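Local coordinates for protein phospholyase (Arthrobacter aurescens, PDB 5G4I) that is a pyridoxal-phosphate-dependent phospholyase of the class III transaminase family that probably releases phosphate from small phosphorylated amines such as ethanolamine phosphate, at residues L33-P38 and G398-R403; V47-A52 and V67-P72; E125-I130 and L247-E252. One frame throughout, in Å; residues are numbered along the deposited sequence.

Contact 1 (L33-P38 and G398-R403); sequences LFYRQP and GVLISR
Tyr35 reaches Leu400 and Ile401 in a small, water-completed packing contact, where the loop between helix 19-24 and strand 41-45 sends one tyrosine to strand 399-404. The phenol end does the touching: Tyr35 OH lies 3.4 Å from Leu400 CD2. The methyl comes obliquely to the ring, and the two side chains cross at about a right angle. With CG beside the backbone N (chi1 -54°), Leu400 sends CD1 out in line with the chain (chi2 177°) and turns its other methyl, CD2, to the hydroxyl. No direct hydrogen bond joins the segments; a water does so instead. Lying at the ring edge and in its plane, it accepts a bond from Tyr35 OH (2.8 Å), donates one to Val399 O (2.8 Å) and takes a third from Ile401 N (3.1 Å). It thus satisfies two backbone groups where the strand is interrupted around Ile401. Ile391, Glu392 and Arg395 of helix 384-396 also touch Tyr35, while Tyr91 of the second subunit packs on Leu400 and meets the Phe34 ring edge-to-face. Such joining of N- and C-terminal parts of the chain is consistent with the small domain of fold type I pyridoxal-phosphate enzymes.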
loop_
_atom_site.group_PDB
_atom_site.type_symbol
_atom_site.label_atom_id
_atom_site.label_comp_id
_atom_site.label_asym_id
_atom_site.label_seq_id
_atom_site.Cartn_x
_atom_site.Cartn_y
_atom_site.Cartn_z
ATOM N N LEU A 33 -7.388 4.585 -19.016
ATOM C CA LEU A 33 -6.381 4.625 -20.061
ATOM C C LEU A 33 -6.332 5.997 -20.703
ATOM O O LEU A 33 -7.394 6.637 -20.956
ATOM C CB LEU A 33 -6.692 3.612 -21.203
ATOM C CG LEU A 33 -6.506 2.134 -20.846
ATOM C CD1 LEU A 33 -7.162 1.180 -21.858
ATOM C CD2 LEU A 33 -4.983 1.840 -20.788
ATOM N N PHE A 34 -5.127 6.528 -20.985
ATOM C CA PHE A 34 -5.005 7.770 -21.725
ATOM C C PHE A 34 -5.281 7.642 -23.207
ATOM O O PHE A 34 -5.078 6.572 -23.797
ATOM C CB PHE A 34 -3.549 8.380 -21.587
ATOM C CG PHE A 34 -3.151 8.858 -20.185
ATOM C CD1 PHE A 34 -4.036 9.377 -19.261
ATOM C CD2 PHE A 34 -1.840 8.687 -19.805
ATOM C CE1 PHE A 34 -3.593 9.783 -17.950
ATOM C CE2 PHE A 34 -1.387 9.202 -18.538
ATOM C CZ PHE A 34 -2.254 9.692 -17.613
ATOM N N TYR A 35 -5.779 8.752 -23.775
ATOM C CA TYR A 35 -5.943 8.979 -25.270
ATOM C C TYR A 35 -7.157 8.280 -25.903
ATOM O O TYR A 35 -7.721 7.323 -25.362
ATOM C CB TYR A 35 -4.696 8.626 -26.067
ATOM C CG TYR A 35 -3.419 9.408 -25.668
ATOM C CD1 TYR A 35 -3.323 10.795 -25.910
ATOM C CD2 TYR A 35 -2.367 8.795 -25.039
ATOM C CE1 TYR A 35 -2.165 11.536 -25.530
ATOM C CE2 TYR A 35 -1.238 9.502 -24.632
ATOM C CZ TYR A 35 -1.140 10.867 -24.896
ATOM O OH TYR A 35 -0.010 11.619 -24.505
ATOM N N ARG A 36 -7.581 8.830 -27.038
ATOM C CA ARG A 36 -8.712 8.177 -27.752
ATOM C C ARG A 36 -8.400 6.754 -28.138
ATOM O O ARG A 36 -9.304 5.877 -27.998
ATOM C CB ARG A 36 -9.065 9.036 -29.031
ATOM N N GLN A 37 -7.194 6.477 -28.626
ATOM C CA GLN A 37 -6.661 5.173 -28.936
ATOM C C GLN A 37 -5.578 4.859 -27.847
ATOM O O GLN A 37 -4.494 5.490 -27.879
ATOM C CB GLN A 37 -6.029 5.034 -30.369
ATOM C CG GLN A 37 -5.606 3.652 -30.756
ATOM C CD GLN A 37 -6.742 2.676 -31.248
ATOM O OE1 GLN A 37 -7.059 1.672 -30.643
ATOM N NE2 GLN A 37 -7.286 3.004 -32.390
ATOM N N PRO A 38 -5.899 3.964 -26.892
ATOM C CA PRO A 38 -4.866 3.686 -25.867
ATOM C C PRO A 38 -3.520 3.333 -26.492
ATOM O O PRO A 38 -3.466 2.592 -27.500
ATOM C CB PRO A 38 -5.441 2.500 -25.145
ATOM C CG PRO A 38 -6.982 2.811 -25.114
ATOM C CD PRO A 38 -7.185 3.301 -26.576
ATOM N N GLY A 398 4.951 13.377 -31.367
ATOM C CA GLY A 398 5.949 12.645 -30.615
ATOM C C GLY A 398 6.185 13.178 -29.185
ATOM O O GLY A 398 7.305 12.967 -28.695
ATOM N N VAL A 399 5.198 13.791 -28.585
ATOM C CA VAL A 399 5.392 14.378 -27.189
ATOM C C VAL A 399 4.205 13.973 -26.325
ATOM O O VAL A 399 3.057 14.239 -26.664
ATOM C CB VAL A 399 5.602 15.921 -27.194
ATOM C CG1 VAL A 399 5.982 16.420 -25.769
ATOM C CG2 VAL A 399 6.695 16.324 -28.207
ATOM N N LEU A 400 4.485 13.412 -25.129
ATOM C CA LEU A 400 3.435 13.022 -24.173
ATOM C C LEU A 400 3.214 14.113 -23.114
ATOM O O LEU A 400 4.137 14.415 -22.360
ATOM C CB LEU A 400 3.805 11.669 -23.461
ATOM C CG LEU A 400 4.134 10.515 -24.386
ATOM C CD1 LEU A 400 4.559 9.294 -23.533
ATOM C CD2 LEU A 400 2.986 10.221 -25.325
ATOM N N ILE A 401 2.043 14.723 -23.069
ATOM C CA ILE A 401 1.584 15.672 -22.087
ATOM C C ILE A 401 0.129 15.338 -21.642
ATOM O O ILE A 401 -0.500 14.434 -22.205
ATOM C CB ILE A 401 1.726 17.126 -22.586
ATOM C CG1 ILE A 401 0.837 17.398 -23.815
ATOM C CG2 ILE A 401 3.191 17.533 -22.795
ATOM C CD1 ILE A 401 0.645 18.858 -24.100
ATOM N N SER A 402 -0.352 16.016 -20.664
ATOM C CA SER A 402 -1.716 15.819 -20.162
ATOM C C SER A 402 -2.361 17.161 -19.744
ATOM O O SER A 402 -1.950 18.269 -20.110
ATOM C CB SER A 402 -1.748 14.805 -19.018
ATOM O OG SER A 402 -3.093 14.266 -18.891
ATOM N N ARG A 403 -3.442 17.086 -18.938
ATOM C CA ARG A 403 -4.120 18.285 -18.390
ATOM C C ARG A 403 -4.655 18.097 -16.983
ATOM O O ARG A 403 -4.785 16.919 -16.525
ATOM C CB ARG A 403 -5.280 18.728 -19.291
ATOM C CG ARG A 403 -6.291 17.631 -19.525
ATOM C CD ARG A 403 -7.553 18.132 -20.273
ATOM N NE ARG A 403 -8.394 17.025 -20.767
ATOM C CZ ARG A 403 -9.482 17.216 -21.549
ATOM N NH1 ARG A 403 -9.922 18.474 -21.876
ATOM N NH2 ARG A 403 -10.140 16.160 -22.027
HETATM O O HOH W 1 0.409 14.121 -25.638
#

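Contact 2 (V47-A52 and V67-P72); sequences VWLTDA and VGHANP
Leu49 covers one face of the His69 imidazole, and this apolar contact carries most of the meeting between strand 48-51 and the loop before helix 72-82. Leu49 CD2 stands 3.7 Å from the ring centroid, only 8° off the ring normal, a CH-pi contact over the centre of the face. Leu49 CD1 lies off toward the NE2-CE1 bond, 3.7 Å from His69 NE2. The two side chains cross at about a right angle. Trp48 O comes obliquely to the ring, 4.1 Å from His69 CD2. Leu87 of the second subunit also packs on His69, and Val85 of that subunit on Leu49.

Polar bonds fix the imidazole and the loop that bears it. His69 NE2 is hydrogen-bonded to Asp59 OD2 on the adjoining strand 56-59, which restrains ring rotation while Leu49 lies over the face. Cutting His69 back to an alanine would probably leave Asp59 without its imidazole mate and open a gap beneath Leu49. Residues Gly68 to Asn71 form a type II turn, closed by a weak bond from Asn71 N to Gly68 O. Asn71 extends CG away from its own N (chi1 -179°), which lets the amide fold back to Val67. Asn71 ND2 bonds Val67 O at 2.9 Å, nearly straight (167°), while OD1 takes the backbone N of Val74. These bonds describe a type II turn running into an Asn N-cap, set against the antiparallel meander of strands 41-45, 48-51 and 56-59.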
loop_
_atom_site.group_PDB
_atom_site.type_symbol
_atom_site.label_atom_id
_atom_site.label_comp_id
_atom_site.label_asym_id
_atom_site.label_seq_id
_atom_site.Cartn_x
_atom_site.Cartn_y
_atom_site.Cartn_z
ATOM N N VAL A 47 14.410 9.916 -21.046
ATOM C CA VAL A 47 13.189 10.652 -21.320
ATOM C C VAL A 47 12.415 10.083 -22.554
ATOM O O VAL A 47 11.381 10.672 -22.924
ATOM C CB VAL A 47 13.413 12.142 -21.481
ATOM C CG1 VAL A 47 13.968 12.823 -20.198
ATOM C CG2 VAL A 47 14.275 12.472 -22.767
ATOM N N TRP A 48 12.949 8.998 -23.132
ATOM C CA TRP A 48 12.358 8.507 -24.403
ATOM C C TRP A 48 11.564 7.205 -24.229
ATOM O O TRP A 48 12.001 6.339 -23.425
ATOM C CB TRP A 48 13.501 8.290 -25.395
ATOM C CG TRP A 48 14.306 9.509 -25.720
ATOM C CD1 TRP A 48 15.566 9.778 -25.226
ATOM C CD2 TRP A 48 13.888 10.676 -26.479
ATOM N NE1 TRP A 48 15.982 11.002 -25.693
ATOM C CE2 TRP A 48 14.980 11.591 -26.454
ATOM C CE3 TRP A 48 12.760 10.986 -27.223
ATOM C CZ2 TRP A 48 14.919 12.833 -27.142
ATOM C CZ3 TRP A 48 12.720 12.268 -27.916
ATOM C CH2 TRP A 48 13.815 13.152 -27.846
ATOM N N LEU A 49 10.417 7.092 -24.887
ATOM C CA LEU A 49 9.539 5.916 -24.841
ATOM C C LEU A 49 9.193 5.411 -26.226
ATOM O O LEU A 49 9.022 6.233 -27.109
ATOM C CB LEU A 49 8.253 6.236 -24.110
ATOM C CG LEU A 49 8.363 6.416 -22.576
ATOM C CD1 LEU A 49 7.228 7.279 -22.029
ATOM C CD2 LEU A 49 8.494 5.027 -21.904
ATOM N N THR A 50 9.054 4.091 -26.371
ATOM C CA THR A 50 8.771 3.455 -27.668
ATOM C C THR A 50 7.505 2.601 -27.568
ATOM O O THR A 50 7.282 1.859 -26.554
ATOM C CB THR A 50 9.907 2.544 -28.102
ATOM O OG1 THR A 50 11.119 3.307 -28.202
ATOM C CG2 THR A 50 9.609 1.936 -29.496
ATOM N N ASP A 51 6.575 2.824 -28.494
ATOM C CA ASP A 51 5.298 2.058 -28.619
ATOM C C ASP A 51 5.468 0.731 -29.389
ATOM O O ASP A 51 6.546 0.452 -29.867
ATOM C CB ASP A 51 4.072 2.939 -29.047
ATOM C CG ASP A 51 3.998 3.292 -30.555
ATOM O OD1 ASP A 51 4.746 2.598 -31.279
ATOM O OD2 ASP A 51 3.208 4.237 -30.900
ATOM N N ALA A 52 4.396 -0.066 -29.359
ATOM C CA ALA A 52 4.443 -1.430 -29.944
ATOM C C ALA A 52 4.635 -1.347 -31.487
ATOM O O ALA A 52 5.051 -2.377 -32.068
ATOM C CB ALA A 52 3.196 -2.229 -29.583
ATOM N N VAL A 67 14.303 9.445 -12.048
ATOM C CA VAL A 67 15.662 9.459 -12.587
ATOM C C VAL A 67 15.807 8.832 -13.984
ATOM O O VAL A 67 16.909 8.405 -14.381
ATOM C CB VAL A 67 16.710 8.938 -11.572
ATOM C CG1 VAL A 67 16.761 9.906 -10.342
ATOM C CG2 VAL A 67 16.441 7.530 -11.045
ATOM N N GLY A 68 14.679 8.707 -14.640
ATOM C CA GLY A 68 14.617 8.278 -16.027
ATOM C C GLY A 68 14.205 6.800 -16.219
ATOM O O GLY A 68 14.436 5.921 -15.330
ATOM N N HIS A 69 13.538 6.516 -17.337
ATOM C CA HIS A 69 13.190 5.140 -17.672
ATOM C C HIS A 69 14.417 4.206 -17.789
ATOM O O HIS A 69 15.451 4.593 -18.382
ATOM C CB HIS A 69 12.425 5.114 -19.026
ATOM C CG HIS A 69 11.166 5.898 -18.998
ATOM N ND1 HIS A 69 10.043 5.476 -18.328
ATOM C CD2 HIS A 69 10.843 7.114 -19.535
ATOM C CE1 HIS A 69 9.091 6.391 -18.462
ATOM N NE2 HIS A 69 9.556 7.395 -19.199
ATOM N N ALA A 70 14.282 3.000 -17.193
ATOM C CA ALA A 70 15.356 2.004 -17.265
ATOM C C ALA A 70 16.714 2.394 -16.680
ATOM O O ALA A 70 17.752 1.914 -17.078
ATOM C CB ALA A 70 15.509 1.449 -18.744
ATOM N N ASN A 71 16.663 3.321 -15.692
ATOM C CA ASN A 71 17.871 3.790 -15.080
ATOM C C ASN A 71 18.685 2.586 -14.567
ATOM O O ASN A 71 18.209 1.772 -13.712
ATOM C CB ASN A 71 17.565 4.769 -13.901
ATOM C CG ASN A 71 18.805 5.311 -13.251
ATOM O OD1 ASN A 71 19.608 4.528 -12.638
ATOM N ND2 ASN A 71 19.003 6.652 -13.348
ATOM N N PRO A 72 19.945 2.451 -15.039
ATOM C CA PRO A 72 20.673 1.234 -14.677
ATOM C C PRO A 72 21.245 1.177 -13.296
ATOM O O PRO A 72 21.437 0.050 -12.751
ATOM C CB PRO A 72 21.766 1.123 -15.779
ATOM C CG PRO A 72 21.958 2.542 -16.252
ATOM C CD PRO A 72 20.599 3.224 -16.124
#

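Contact 3 (E125-I130 and L247-E252). With PLP (pyridoxal-5'-phosphate), chain C.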
loop_
_atom_site.group_PDB
_atom_site.type_symbol
_atom_site.label_atom_id
_atom_site.label_comp_id
_atom_site.label_asym_id
_atom_site.label_seq_id
_atom_site.Cartn_x
_atom_site.Cartn_y
_atom_site.Cartn_z
ATOM N N GLU A 125 -3.173 7.820 4.477
ATOM C CA GLU A 125 -4.021 7.110 5.445
ATOM C C GLU A 125 -3.378 7.129 6.794
ATOM O O GLU A 125 -4.070 7.431 7.818
ATOM C CB GLU A 125 -4.217 5.641 4.967
ATOM C CG GLU A 125 -5.063 4.807 5.897
ATOM C CD GLU A 125 -6.530 5.068 5.869
ATOM O OE1 GLU A 125 -7.025 5.849 5.043
ATOM O OE2 GLU A 125 -7.259 4.455 6.728
ATOM N N LEU A 126 -2.093 6.778 6.897
ATOM C CA LEU A 126 -1.384 6.755 8.209
ATOM C C LEU A 126 -1.275 8.143 8.796
ATOM O O LEU A 126 -1.487 8.298 10.042
ATOM C CB LEU A 126 -0.012 6.075 8.050
ATOM C CG LEU A 126 0.872 6.045 9.283
ATOM C CD1 LEU A 126 0.237 5.284 10.414
ATOM C CD2 LEU A 126 2.246 5.404 8.909
ATOM N N ALA A 127 -0.916 9.135 7.996
ATOM C CA ALA A 127 -0.839 10.508 8.553
ATOM C C ALA A 127 -2.160 10.959 9.142
ATOM O O ALA A 127 -2.148 11.612 10.230
ATOM C CB ALA A 127 -0.314 11.492 7.513
ATOM N N LEU A 128 -3.303 10.714 8.467
ATOM C CA LEU A 128 -4.631 11.130 9.029
ATOM C C LEU A 128 -4.865 10.390 10.347
ATOM O O LEU A 128 -5.484 10.926 11.297
ATOM C CB LEU A 128 -5.772 10.882 8.008
ATOM C CG LEU A 128 -5.824 11.778 6.777
ATOM C CD1 LEU A 128 -6.963 11.297 5.942
ATOM C CD2 LEU A 128 -6.070 13.218 7.198
ATOM N N ARG A 129 -4.473 9.099 10.410
ATOM C CA ARG A 129 -4.638 8.270 11.619
ATOM C C ARG A 129 -3.820 8.778 12.785
ATOM O O ARG A 129 -4.340 8.922 13.972
ATOM C CB ARG A 129 -4.395 6.788 11.241
ATOM C CG ARG A 129 -4.714 5.786 12.419
ATOM C CD ARG A 129 -4.507 4.318 11.980
ATOM N NE ARG A 129 -4.700 3.446 13.171
ATOM C CZ ARG A 129 -4.058 2.305 13.423
ATOM N NH1 ARG A 129 -3.299 1.728 12.512
ATOM N NH2 ARG A 129 -4.240 1.672 14.581
ATOM N N ILE A 130 -2.552 9.054 12.583
ATOM C CA ILE A 130 -1.665 9.701 13.641
ATOM C C ILE A 130 -2.326 10.960 14.084
ATOM O O ILE A 130 -2.424 11.186 15.347
ATOM C CB ILE A 130 -0.265 9.958 13.032
ATOM C CG1 ILE A 130 0.516 8.652 12.785
ATOM C CG2 ILE A 130 0.554 10.864 13.996
ATOM C CD1 ILE A 130 1.731 8.823 11.812
ATOM N N LEU A 247 -3.155 19.855 13.307
ATOM C CA LEU A 247 -1.822 19.699 12.693
ATOM C C LEU A 247 -1.892 20.024 11.208
ATOM O O LEU A 247 -2.950 19.974 10.571
ATOM C CB LEU A 247 -1.294 18.239 12.849
ATOM C CG LEU A 247 -1.274 17.677 14.283
ATOM C CD1 LEU A 247 -0.838 16.219 14.330
ATOM C CD2 LEU A 247 -0.354 18.502 15.173
ATOM N N VAL A 248 -0.724 20.267 10.650
ATOM C CA VAL A 248 -0.569 20.505 9.193
ATOM C C VAL A 248 0.146 19.328 8.531
ATOM O O VAL A 248 1.237 18.911 9.000
ATOM C CB VAL A 248 0.225 21.805 8.921
ATOM C CG1 VAL A 248 0.447 21.963 7.390
ATOM C CG2 VAL A 248 -0.513 23.019 9.513
ATOM N N ILE A 249 -0.471 18.780 7.452
ATOM C CA ILE A 249 0.124 17.709 6.647
ATOM C C ILE A 249 0.454 18.325 5.239
ATOM O O ILE A 249 -0.461 18.731 4.514
ATOM C CB ILE A 249 -0.758 16.462 6.419
ATOM C CG1 ILE A 249 -1.245 15.824 7.761
ATOM C CG2 ILE A 249 0.017 15.386 5.589
ATOM C CD1 ILE A 249 -2.393 14.858 7.570
ATOM N N SER A 250 1.756 18.296 4.848
ATOM C CA SER A 250 2.114 18.561 3.416
ATOM C C SER A 250 2.185 17.251 2.654
ATOM O O SER A 250 3.081 16.407 3.002
ATOM C CB SER A 250 3.457 19.298 3.292
ATOM O OG SER A 250 3.726 19.611 1.929
ATOM N N ASP A 251 1.334 17.111 1.626
ATOM C CA ASP A 251 1.350 15.934 0.719
ATOM C C ASP A 251 2.338 16.308 -0.408
ATOM O O ASP A 251 2.053 17.178 -1.211
ATOM C CB ASP A 251 -0.058 15.690 0.205
ATOM C CG ASP A 251 -0.149 14.551 -0.798
ATOM O OD1 ASP A 251 0.876 14.194 -1.384
ATOM O OD2 ASP A 251 -1.301 14.089 -1.062
ATOM N N GLU A 252 3.521 15.652 -0.345
ATOM C CA GLU A 252 4.645 15.877 -1.283
ATOM C C GLU A 252 4.667 14.887 -2.395
ATOM O O GLU A 252 5.695 14.797 -3.105
ATOM C CB GLU A 252 5.966 15.897 -0.526
ATOM C CG GLU A 252 6.099 17.053 0.440
ATOM C CD GLU A 252 6.371 18.411 -0.182
ATOM O OE1 GLU A 252 6.859 18.443 -1.328
ATOM O OE2 GLU A 252 6.114 19.413 0.521
HETATM N N1 PLP C . -1.591 12.405 -3.219
HETATM C C2 PLP C . -1.179 13.023 -4.352
HETATM C C2A PLP C . -0.946 14.511 -4.354
HETATM C C3 PLP C . -0.954 12.237 -5.592
HETATM O O3 PLP C . -0.540 12.835 -6.742
HETATM C C4 PLP C . -1.200 10.779 -5.529
HETATM C C4A PLP C . -1.005 9.912 -6.713
HETATM C C5 PLP C . -1.648 10.226 -4.229
HETATM C C6 PLP C . -1.818 11.082 -3.143
HETATM C C5A PLP C . -1.921 8.746 -4.082
HETATM O O4P PLP C . -0.791 8.006 -4.538
HETATM P P PLP C . -0.892 6.414 -4.760
HETATM O O1P PLP C . -1.613 6.275 -6.079
HETATM O O2P PLP C . 0.548 5.958 -4.786
HETATM O O3P PLP C . -1.677 5.930 -3.565
#
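Ile249 CD1 is the meeting point of helix 120-135 and strand 247-251: it lies 4.0 Å from Ala127 CB and likewise 4.0 Å from Leu128 CD2. Ile249 CG1 sits beside the backbone N (chi1 -56°) and the chain then runs out nearly extended, projecting CD1 from the strand to the helix. Leu128 starts from a CB that points away from the strand, but its CD2 branch comes back to Ile249, the two side chains crossing at about a right angle. The small Ala127 lets the backbones come close, with its CA 7.5 Å from Ile249 CA. Around this apolar group, Val214, Leu216 and Leu276 of the neighbouring strands flank Ile249.

Here a helix packs on a central strand of the large-domain alpha/beta sheet, as in fold type I pyridoxal-phosphate enzymes, and both elements lead to the cofactor. Chi1 of 177° in Asp251 points the carboxylate off the C-terminal end of the strand, placing OD2 2.8 Å from N1 of the PLP ring. The same oxygen is 3.3 Å from the PLP methyl C2A. Hydrogen bonds from His148 and Asn124 to OD2, and from Val253 N to OD1, hold the carboxylate in its rotation. Gly120 N and Ser121 OG, at the start of the helix, also bond PLP, as do Gln254 NE2 of the same chain and Thr311 OG1 of the second subunit. Farther out, Ser250 OG donates to Glu252 OE2 (2.8 Å) from above the carboxylate plane, 37° out of it.

Overall arrangement
From the N terminus, residues 33-38 open the widest loop, which contact 1 closes only when the chain returns at 398-403. Within that span contact 2 shuts a short loop, 47-52 to 67-72, and contact 3 follows in series as a much longer one, 125-130 to 247-252; no loops cross. Contacts 1 and 2 share the mixed sheet that holds strands 48-51 and 399-404, and they touch through Leu400 CD1 and Leu49 CD1, 3.7 Å apart. Contact 3 belongs to the other sheet, beside the cofactor, with its centre about 32 Å from the centres of both others and across the chain's middle. All three contacts have residues meeting the second subunit.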